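Local coordinates for nucleoside-diphosphate sugar epimerase (SulA family) (Corynebacterium glutamicum, PDB 3OH8), which probably acts on nucleotide-linked sugars as an epimerase of the NAD-dependent epimerase/dehydratase family, built on a Rossmann-type fold, at residues A[307-312]-A[437-442]; A[336-341]-A[413-418]; A[366-371]-A[429-434]. One frame throughout, in Å; residues are numbered along the deposited sequence.

Contact 1 of 3, residues A[307-312]-A[437-442]; sequences ALSGRG and AHELGY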
loop_
_atom_site.group_PDB
_atom_site.type_symbol
_atom_site.label_atom_id
_atom_site.label_comp_id
_atom_site.label_asym_id
_atom_site.label_seq_id
_atom_site.Cartn_x
_atom_site.Cartn_y
_atom_site.Cartn_z
ATOM N N ALA A 307 -4.471 -8.815 5.620
ATOM C CA ALA A 307 -4.301 -7.634 4.796
ATOM C C ALA A 307 -5.181 -7.718 3.559
ATOM O O ALA A 307 -5.184 -8.726 2.844
ATOM C CB ALA A 307 -2.840 -7.471 4.417
ATOM N N LEU A 308 -5.951 -6.664 3.314
ATOM C CA LEU A 308 -6.851 -6.660 2.173
ATOM C C LEU A 308 -6.238 -5.853 1.048
ATOM O O LEU A 308 -6.009 -4.645 1.189
ATOM C CB LEU A 308 -8.220 -6.085 2.538
ATOM C CG LEU A 308 -8.930 -6.751 3.720
ATOM C CD1 LEU A 308 -10.307 -6.137 3.868
ATOM C CD2 LEU A 308 -9.020 -8.269 3.531
ATOM N N SER A 309 -5.981 -6.533 -0.065
ATOM C CA SER A 309 -5.384 -5.912 -1.243
ATOM C C SER A 309 -6.078 -6.423 -2.489
ATOM O O SER A 309 -6.415 -7.609 -2.583
ATOM C CB SER A 309 -3.890 -6.234 -1.320
ATOM O OG SER A 309 -3.383 -5.968 -2.617
ATOM N N GLY A 310 -6.277 -5.535 -3.456
ATOM C CA GLY A 310 -6.866 -5.934 -4.719
ATOM C C GLY A 310 -5.931 -6.810 -5.536
ATOM O O GLY A 310 -6.369 -7.549 -6.410
ATOM N N ARG A 311 -4.633 -6.743 -5.270
ATOM C CA ARG A 311 -3.713 -7.450 -6.153
ATOM C C ARG A 311 -3.147 -8.765 -5.617
ATOM O O ARG A 311 -2.377 -9.426 -6.304
ATOM C CB ARG A 311 -2.586 -6.543 -6.662
ATOM C CG ARG A 311 -1.781 -5.843 -5.604
ATOM C CD ARG A 311 -0.524 -5.213 -6.215
ATOM N NE ARG A 311 -0.820 -4.150 -7.176
ATOM C CZ ARG A 311 -0.970 -2.868 -6.851
ATOM N NH1 ARG A 311 -0.874 -2.493 -5.582
ATOM N NH2 ARG A 311 -1.215 -1.959 -7.793
ATOM N N GLY A 312 -3.533 -9.166 -4.414
ATOM C CA GLY A 312 -2.996 -10.410 -3.896
ATOM C C GLY A 312 -3.536 -10.698 -2.527
ATOM O O GLY A 312 -4.308 -9.914 -1.996
ATOM N N ALA A 437 -14.020 -1.225 -1.335
ATOM C CA ALA A 437 -14.351 -0.355 -2.459
ATOM C C ALA A 437 -13.074 0.234 -3.077
ATOM O O ALA A 437 -12.932 0.333 -4.308
ATOM C CB ALA A 437 -15.293 0.757 -2.005
ATOM N N HIS A 438 -12.143 0.612 -2.209
ATOM C CA HIS A 438 -10.857 1.160 -2.644
ATOM C C HIS A 438 -10.048 0.104 -3.385
ATOM O O HIS A 438 -9.534 0.350 -4.478
ATOM C CB HIS A 438 -10.083 1.705 -1.433
ATOM C CG HIS A 438 -8.781 2.371 -1.787
ATOM N ND1 HIS A 438 -8.718 3.521 -2.530
ATOM C CD2 HIS A 438 -7.504 2.053 -1.463
ATOM C CE1 HIS A 438 -7.449 3.885 -2.679
ATOM N NE2 HIS A 438 -6.695 3.009 -2.037
ATOM N N GLU A 439 -9.947 -1.081 -2.798
ATOM C CA GLU A 439 -9.078 -2.119 -3.348
ATOM C C GLU A 439 -9.604 -2.830 -4.602
ATOM O O GLU A 439 -8.822 -3.264 -5.455
ATOM C CB GLU A 439 -8.726 -3.125 -2.254
ATOM C CG GLU A 439 -7.797 -2.536 -1.221
ATOM C CD GLU A 439 -6.475 -2.110 -1.826
ATOM O OE1 GLU A 439 -5.981 -2.796 -2.754
ATOM O OE2 GLU A 439 -5.936 -1.080 -1.372
ATOM N N LEU A 440 -10.923 -2.913 -4.733
ATOM C CA LEU A 440 -11.526 -3.615 -5.865
ATOM C C LEU A 440 -12.064 -2.657 -6.930
ATOM O O LEU A 440 -12.606 -3.093 -7.951
ATOM C CB LEU A 440 -12.636 -4.560 -5.387
ATOM C CG LEU A 440 -12.180 -5.676 -4.440
ATOM C CD1 LEU A 440 -13.353 -6.579 -4.047
ATOM C CD2 LEU A 440 -11.061 -6.499 -5.079
ATOM N N GLY A 441 -11.911 -1.356 -6.690
ATOM C CA GLY A 441 -12.170 -0.349 -7.708
ATOM C C GLY A 441 -13.618 0.078 -7.871
ATOM O O GLY A 441 -14.105 0.204 -8.989
ATOM N N TYR A 442 -14.297 0.323 -6.758
ATOM C CA TYR A 442 -15.691 0.741 -6.789
ATOM C C TYR A 442 -15.830 2.186 -6.343
ATOM O O TYR A 442 -16.926 2.626 -6.025
ATOM C CB TYR A 442 -16.537 -0.120 -5.852
ATOM C CG TYR A 442 -16.379 -1.612 -6.023
ATOM C CD1 TYR A 442 -16.128 -2.173 -7.265
ATOM C CD2 TYR A 442 -16.511 -2.462 -4.931
ATOM C CE1 TYR A 442 -15.999 -3.550 -7.413
ATOM C CE2 TYR A 442 -16.386 -3.831 -5.067
ATOM C CZ TYR A 442 -16.129 -4.371 -6.304
ATOM O OH TYR A 442 -16.004 -5.739 -6.427
HETATM O O HOH W 1 -3.329 -3.400 -3.093
#

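Contact 2 of 3, residues A[336-341]-A[413-418]; sequences WFSWIA and QRTAPA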
loop_
_atom_site.group_PDB
_atom_site.type_symbol
_atom_site.label_atom_id
_atom_site.label_comp_id
_atom_site.label_asym_id
_atom_site.label_seq_id
_atom_site.Cartn_x
_atom_site.Cartn_y
_atom_site.Cartn_z
ATOM N N TRP A 336 -14.920 -13.982 14.178
ATOM C CA TRP A 336 -14.451 -12.607 14.009
ATOM C C TRP A 336 -13.294 -12.544 13.025
ATOM O O TRP A 336 -12.271 -13.207 13.199
ATOM C CB TRP A 336 -14.034 -11.993 15.353
ATOM C CG TRP A 336 -15.168 -11.656 16.283
ATOM C CD1 TRP A 336 -15.588 -12.383 17.367
ATOM C CD2 TRP A 336 -16.019 -10.505 16.221
ATOM N NE1 TRP A 336 -16.637 -11.748 17.982
ATOM C CE2 TRP A 336 -16.931 -10.603 17.296
ATOM C CE3 TRP A 336 -16.106 -9.410 15.357
ATOM C CZ2 TRP A 336 -17.910 -9.641 17.534
ATOM C CZ3 TRP A 336 -17.085 -8.454 15.594
ATOM C CH2 TRP A 336 -17.972 -8.575 16.674
ATOM N N PHE A 337 -13.475 -11.737 11.985
ATOM C CA PHE A 337 -12.500 -11.586 10.922
ATOM C C PHE A 337 -11.658 -10.347 11.230
ATOM O O PHE A 337 -12.157 -9.230 11.208
ATOM C CB PHE A 337 -13.228 -11.434 9.579
ATOM C CG PHE A 337 -12.316 -11.329 8.393
ATOM C CD1 PHE A 337 -11.367 -12.301 8.143
ATOM C CD2 PHE A 337 -12.422 -10.256 7.516
ATOM C CE1 PHE A 337 -10.529 -12.206 7.046
ATOM C CE2 PHE A 337 -11.590 -10.153 6.416
ATOM C CZ PHE A 337 -10.639 -11.129 6.178
ATOM N N SER A 338 -10.390 -10.569 11.548
ATOM C CA SER A 338 -9.470 -9.500 11.922
ATOM C C SER A 338 -8.697 -9.037 10.673
ATOM O O SER A 338 -7.794 -9.734 10.186
ATOM C CB SER A 338 -8.526 -10.012 13.011
ATOM O OG SER A 338 -7.481 -9.104 13.281
ATOM N N TRP A 339 -9.079 -7.872 10.151
ATOM C CA TRP A 339 -8.641 -7.426 8.824
ATOM C C TRP A 339 -7.996 -6.053 8.904
ATOM O O TRP A 339 -8.236 -5.306 9.843
ATOM C CB TRP A 339 -9.841 -7.323 7.885
ATOM C CG TRP A 339 -10.795 -6.256 8.317
ATOM C CD1 TRP A 339 -11.803 -6.383 9.227
ATOM C CD2 TRP A 339 -10.821 -4.887 7.880
ATOM N NE1 TRP A 339 -12.453 -5.180 9.388
ATOM C CE2 TRP A 339 -11.876 -4.244 8.565
ATOM C CE3 TRP A 339 -10.057 -4.140 6.977
ATOM C CZ2 TRP A 339 -12.186 -2.888 8.381
ATOM C CZ3 TRP A 339 -10.366 -2.791 6.786
ATOM C CH2 TRP A 339 -11.424 -2.184 7.485
ATOM N N ILE A 340 -7.190 -5.723 7.899
ATOM C CA ILE A 340 -6.689 -4.360 7.745
ATOM C C ILE A 340 -6.493 -4.052 6.251
ATOM O O ILE A 340 -6.087 -4.920 5.478
ATOM C CB ILE A 340 -5.364 -4.154 8.530
ATOM C CG1 ILE A 340 -4.925 -2.682 8.445
ATOM C CG2 ILE A 340 -4.278 -5.131 8.025
ATOM C CD1 ILE A 340 -3.797 -2.297 9.401
ATOM N N ALA A 341 -6.821 -2.834 5.838
ATOM C CA ALA A 341 -6.618 -2.433 4.443
ATOM C C ALA A 341 -5.124 -2.378 4.219
ATOM O O ALA A 341 -4.374 -1.990 5.120
ATOM C CB ALA A 341 -7.261 -1.075 4.180
ATOM N N GLN A 413 -10.745 -13.841 15.753
ATOM C CA GLN A 413 -9.868 -12.956 16.501
ATOM C C GLN A 413 -10.490 -11.569 16.506
ATOM O O GLN A 413 -10.530 -10.892 15.473
ATOM C CB GLN A 413 -8.461 -12.955 15.885
ATOM C CG GLN A 413 -7.755 -14.310 16.009
ATOM C CD GLN A 413 -6.979 -14.721 14.764
ATOM O OE1 GLN A 413 -6.023 -15.497 14.845
ATOM N NE2 GLN A 413 -7.387 -14.209 13.611
ATOM N N ARG A 414 -11.013 -11.176 17.666
ATOM C CA ARG A 414 -11.674 -9.891 17.804
ATOM C C ARG A 414 -10.653 -8.848 18.244
ATOM O O ARG A 414 -10.731 -8.317 19.355
ATOM C CB ARG A 414 -12.833 -9.984 18.794
ATOM C CG ARG A 414 -13.753 -8.767 18.808
ATOM C CD ARG A 414 -14.836 -8.909 19.876
ATOM N NE ARG A 414 -15.783 -7.801 19.833
ATOM C CZ ARG A 414 -16.835 -7.679 20.636
ATOM N NH1 ARG A 414 -17.085 -8.605 21.556
ATOM N NH2 ARG A 414 -17.637 -6.624 20.516
ATOM N N THR A 415 -9.702 -8.556 17.356
ATOM C CA THR A 415 -8.563 -7.724 17.703
ATOM C C THR A 415 -8.914 -6.227 17.687
ATOM O O THR A 415 -9.694 -5.757 16.848
ATOM C CB THR A 415 -7.369 -7.992 16.758
ATOM O OG1 THR A 415 -7.311 -9.387 16.416
ATOM C CG2 THR A 415 -6.065 -7.598 17.429
ATOM N N ALA A 416 -8.348 -5.486 18.630
ATOM C CA ALA A 416 -8.437 -4.025 18.623
ATOM C C ALA A 416 -7.033 -3.422 18.504
ATOM O O ALA A 416 -6.082 -3.919 19.120
ATOM C CB ALA A 416 -9.148 -3.508 19.891
ATOM N N PRO A 417 -6.899 -2.371 17.682
ATOM C CA PRO A 417 -5.638 -1.625 17.587
ATOM C C PRO A 417 -5.529 -0.633 18.743
ATOM O O PRO A 417 -5.483 0.581 18.538
ATOM C CB PRO A 417 -5.762 -0.907 16.242
ATOM C CG PRO A 417 -7.262 -0.676 16.086
ATOM C CD PRO A 417 -7.951 -1.829 16.800
ATOM N N ALA A 418 -5.501 -1.156 19.962
ATOM C CA ALA A 418 -5.561 -0.306 21.153
ATOM C C ALA A 418 -4.373 0.646 21.256
ATOM O O ALA A 418 -4.534 1.827 21.577
ATOM C CB ALA A 418 -5.664 -1.167 22.421
HETATM O O HOH W 2 -9.522 -6.838 14.274
#

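Contact 3 of 3, residues A[366-371]-A[429-434]; sequences APNPVS and YTDIGA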
loop_
_atom_site.group_PDB
_atom_site.type_symbol
_atom_site.label_atom_id
_atom_site.label_comp_id
_atom_site.label_asym_id
_atom_site.label_seq_id
_atom_site.Cartn_x
_atom_site.Cartn_y
_atom_site.Cartn_z
ATOM N N ALA A 366 -7.589 -2.964 11.490
ATOM C CA ALA A 366 -8.543 -1.863 11.477
ATOM C C ALA A 366 -9.304 -1.845 12.801
ATOM O O ALA A 366 -9.440 -2.877 13.446
ATOM C CB ALA A 366 -9.506 -2.006 10.290
ATOM N N PRO A 367 -9.778 -0.659 13.219
ATOM C CA PRO A 367 -10.555 -0.490 14.453
ATOM C C PRO A 367 -11.792 -1.400 14.509
ATOM O O PRO A 367 -12.259 -1.690 15.606
ATOM C CB PRO A 367 -11.012 0.971 14.391
ATOM C CG PRO A 367 -10.030 1.661 13.501
ATOM C CD PRO A 367 -9.508 0.625 12.534
ATOM N N ASN A 368 -12.299 -1.842 13.358
ATOM C CA ASN A 368 -13.582 -2.553 13.304
ATOM C C ASN A 368 -13.545 -3.962 12.702
ATOM O O ASN A 368 -13.874 -4.144 11.526
ATOM C CB ASN A 368 -14.616 -1.711 12.535
ATOM C CG ASN A 368 -14.945 -0.411 13.239
ATOM O OD1 ASN A 368 -15.395 -0.405 14.388
ATOM N ND2 ASN A 368 -14.703 0.697 12.566
ATOM N N PRO A 369 -13.173 -4.971 13.510
ATOM C CA PRO A 369 -13.285 -6.349 13.013
ATOM C C PRO A 369 -14.756 -6.700 12.746
ATOM O O PRO A 369 -15.630 -6.110 13.374
ATOM C CB PRO A 369 -12.701 -7.189 14.152
ATOM C CG PRO A 369 -12.803 -6.321 15.377
ATOM C CD PRO A 369 -12.686 -4.902 14.897
ATOM N N VAL A 370 -15.029 -7.616 11.819
ATOM C CA VAL A 370 -16.410 -7.956 11.474
ATOM C C VAL A 370 -16.653 -9.452 11.562
ATOM O O VAL A 370 -15.709 -10.242 11.504
ATOM C CB VAL A 370 -16.783 -7.485 10.041
ATOM C CG1 VAL A 370 -16.628 -5.962 9.915
ATOM C CG2 VAL A 370 -15.931 -8.193 9.018
ATOM N N SER A 371 -17.921 -9.840 11.692
ATOM C CA SER A 371 -18.290 -11.259 11.722
ATOM C C SER A 371 -18.161 -11.894 10.342
ATOM O O SER A 371 -18.297 -11.217 9.318
ATOM C CB SER A 371 -19.727 -11.421 12.212
ATOM O OG SER A 371 -20.647 -10.937 11.246
ATOM N N TYR A 429 -8.889 3.553 6.343
ATOM C CA TYR A 429 -10.146 2.824 6.212
ATOM C C TYR A 429 -10.535 2.152 7.523
ATOM O O TYR A 429 -9.955 1.146 7.921
ATOM C CB TYR A 429 -10.046 1.807 5.080
ATOM C CG TYR A 429 -9.560 2.448 3.811
ATOM C CD1 TYR A 429 -10.421 3.217 3.033
ATOM C CD2 TYR A 429 -8.230 2.330 3.414
ATOM C CE1 TYR A 429 -9.974 3.846 1.874
ATOM C CE2 TYR A 429 -7.775 2.944 2.255
ATOM C CZ TYR A 429 -8.658 3.708 1.498
ATOM O OH TYR A 429 -8.230 4.326 0.363
ATOM N N THR A 430 -11.513 2.730 8.205
ATOM C CA THR A 430 -11.989 2.152 9.454
ATOM C C THR A 430 -13.058 1.086 9.178
ATOM O O THR A 430 -13.284 0.192 9.996
ATOM C CB THR A 430 -12.556 3.246 10.395
ATOM O OG1 THR A 430 -13.548 3.998 9.696
ATOM C CG2 THR A 430 -11.455 4.207 10.833
ATOM N N ASP A 431 -13.708 1.179 8.021
ATOM C CA ASP A 431 -14.799 0.265 7.688
ATOM C C ASP A 431 -14.446 -0.614 6.499
ATOM O O ASP A 431 -13.976 -0.127 5.473
ATOM C CB ASP A 431 -16.079 1.044 7.380
ATOM C CG ASP A 431 -16.361 2.119 8.406
ATOM O OD1 ASP A 431 -16.300 1.813 9.620
ATOM O OD2 ASP A 431 -16.638 3.270 7.996
ATOM N N ILE A 432 -14.702 -1.909 6.633
ATOM C CA ILE A 432 -14.259 -2.862 5.627
ATOM C C ILE A 432 -14.886 -2.636 4.247
ATOM O O ILE A 432 -14.240 -2.857 3.225
ATOM C CB ILE A 432 -14.502 -4.313 6.091
ATOM C CG1 ILE A 432 -13.719 -5.281 5.202
ATOM C CG2 ILE A 432 -15.995 -4.623 6.115
ATOM C CD1 ILE A 432 -13.645 -6.687 5.750
ATOM N N GLY A 433 -16.141 -2.195 4.226
ATOM C CA GLY A 433 -16.794 -1.808 2.988
ATOM C C GLY A 433 -16.017 -0.734 2.252
ATOM O O GLY A 433 -15.827 -0.812 1.043
ATOM N N ALA A 434 -15.550 0.270 2.979
ATOM C CA ALA A 434 -14.755 1.326 2.361
ATOM C C ALA A 434 -13.375 0.838 1.899
ATOM O O ALA A 434 -12.874 1.291 0.877
ATOM C CB ALA A 434 -14.613 2.513 3.302
HETATM O O HOH W 3 -15.717 -2.744 9.384
#

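Contact 1 of 3, residues A[307-312]-A[437-442]
E439, near the end of helix 432-440, reaches across to the backbone of G310, and E439 and G310 together bury the larger part of this contact. The glutamate side chain bends at its second torsion (chi2 -61°), which lays it alongside the G310 amide with OE1 turned to the N-H. There OE1 accepts a nearly straight hydrogen bond from G310 N, 2.8 Å away with 164° at the hydrogen. The amide meets OE1 on its anti side and 18° out of the carboxylate plane. A second bond to the same oxygen comes from a water, which donates to E439 OE1 at 2.7 Å and also bonds S309 OG at 2.6 Å. Two donors therefore grip one carboxylate oxygen, and the water links it indirectly to the serine. S309 OG in turn accepts from R311 N, forming an ST turn in the loop that follows the strand.

The helix backbone itself comes close at G310, whose CA lies 3.4 Å from E439 O in a CA-H...O contact. This carbonyl oxygen is buried by the contact and has no hydrogen-bond partner in the model; the CA-H of G310 is what faces it. L440 adds a light apolar touch, its CD2 lying 4.2 Å from G310 CA, while the CG of E439 packs 3.7 Å from L308 O.

The contact docks the helix of the DUF1731 region on the loop after strand 298-308, a central strand of the Rossmann-type sheet. Helix 342-354 supplies I342 and D343 beside E439, L315 of helix 314-320 packs on both E439 and L440, and L158 of helix 158-169 borders S309.

Contact 2 of 3, residues A[336-341]-A[413-418]
A backbone bridge flanked by an arginine lying over a tryptophan face ties strand 336-341 of the Rossmann-type sheet to the weakly bonded strand around 413-415. Q413 N donates to W336 O at 3.0 Å. Beside this bond the side chains of W336 and R414 run the same way. R414 is extended from CG to NE and lies along one face of the indole: its CG sits 3.9 Å from the centroid of the five-membered ring, a CH-pi contact, and its NE is 3.6 Å from W336 CZ2 over the rim of the six-membered ring. Guanidinium and indole planes are only 6° apart, so the two flat groups lie almost parallel. D264 holds both polar ends, its carboxylate taking W336 NE1 and its carbonyl taking R414 NH1.

Further along, S338 OG and T415 OG1 share a hydrogen bond of 3.2 Å, and a water joins S338 OG to T415 O. The CB of S338 also packs 3.3 Å from Q413 O.

Strand 298-308 pairs with strand 336-341 in the main sheet, F337 and W339 rest on I432 of helix 432-440, and strand 265-267 runs parallel to strand 412-415.

Contact 3 of 3, residues A[366-371]-A[429-434]
Y429 meets the 366-371 segment through its backbone, its carbonyl O lying 4.0 Å from A366 CB, while the N of Y429 is bonded to D344. T430 comes next and makes the main polar link. Its carbonyl O accepts a nearly straight bond from N368 ND2 at 3.0 Å. The acceptor lies close to the plane of the asparagine amide, but the N-H arrives from above the carbonyl plane, 54° out of it, and so does not use a lone pair. N368 CG stands anti to its own carbonyl carbon (chi1 -65°), which turns the amide toward the threonine. The methyl CG2 of T430 packs 4.0 Å from P367 CG, the two side chains crossing at about a right angle.

At D431, the N-cap residue of helix 432-440, the carboxylate lies alongside the N368 amide, with their planes 24° apart; OD1 is 3.5 Å from N368 ND2, a proximity rather than a bond.

I432 then opens the helix with one polar and one apolar tie. Its backbone N donates to a water, at 3.0 Å, and that water donates to N368 O, so the first turn is tethered indirectly to the loop. The branch methyl CG2 of I432 meets V370 CG1 at 4.1 Å, and F337 and W339 of strand 336-341 also touch the isoleucine.

The N-terminal end of helix 432-440, from the DUF1731 region and with D431 at its N-cap, is thus set against the loop entering strand 370-371, which pairs antiparallel with strand 336-341 at the margin of the Rossmann-type sheet.

In the fold
Strand 336-341 and helix 432-440 connect the three contacts. Contacts 1 and 3 use opposite ends of the helix, and their centres lie about 13 Å apart; L308 CD1 packs 3.8 Å from I432 CG1 between them. Contacts 1 and 2 are about 17 Å apart centre to centre and meet within the main sheet, where L308 N lies 2.8 Å from I340 O. Contacts 2 and 3 are neighbours, about 8 Å between centres, joined by F337 N to V370 O at 2.7 Å and W339 NE1 to N368 O at 2.8 Å. Along the chain contacts 2 and 3 interleave, and both nest inside the loop that contact 1 closes.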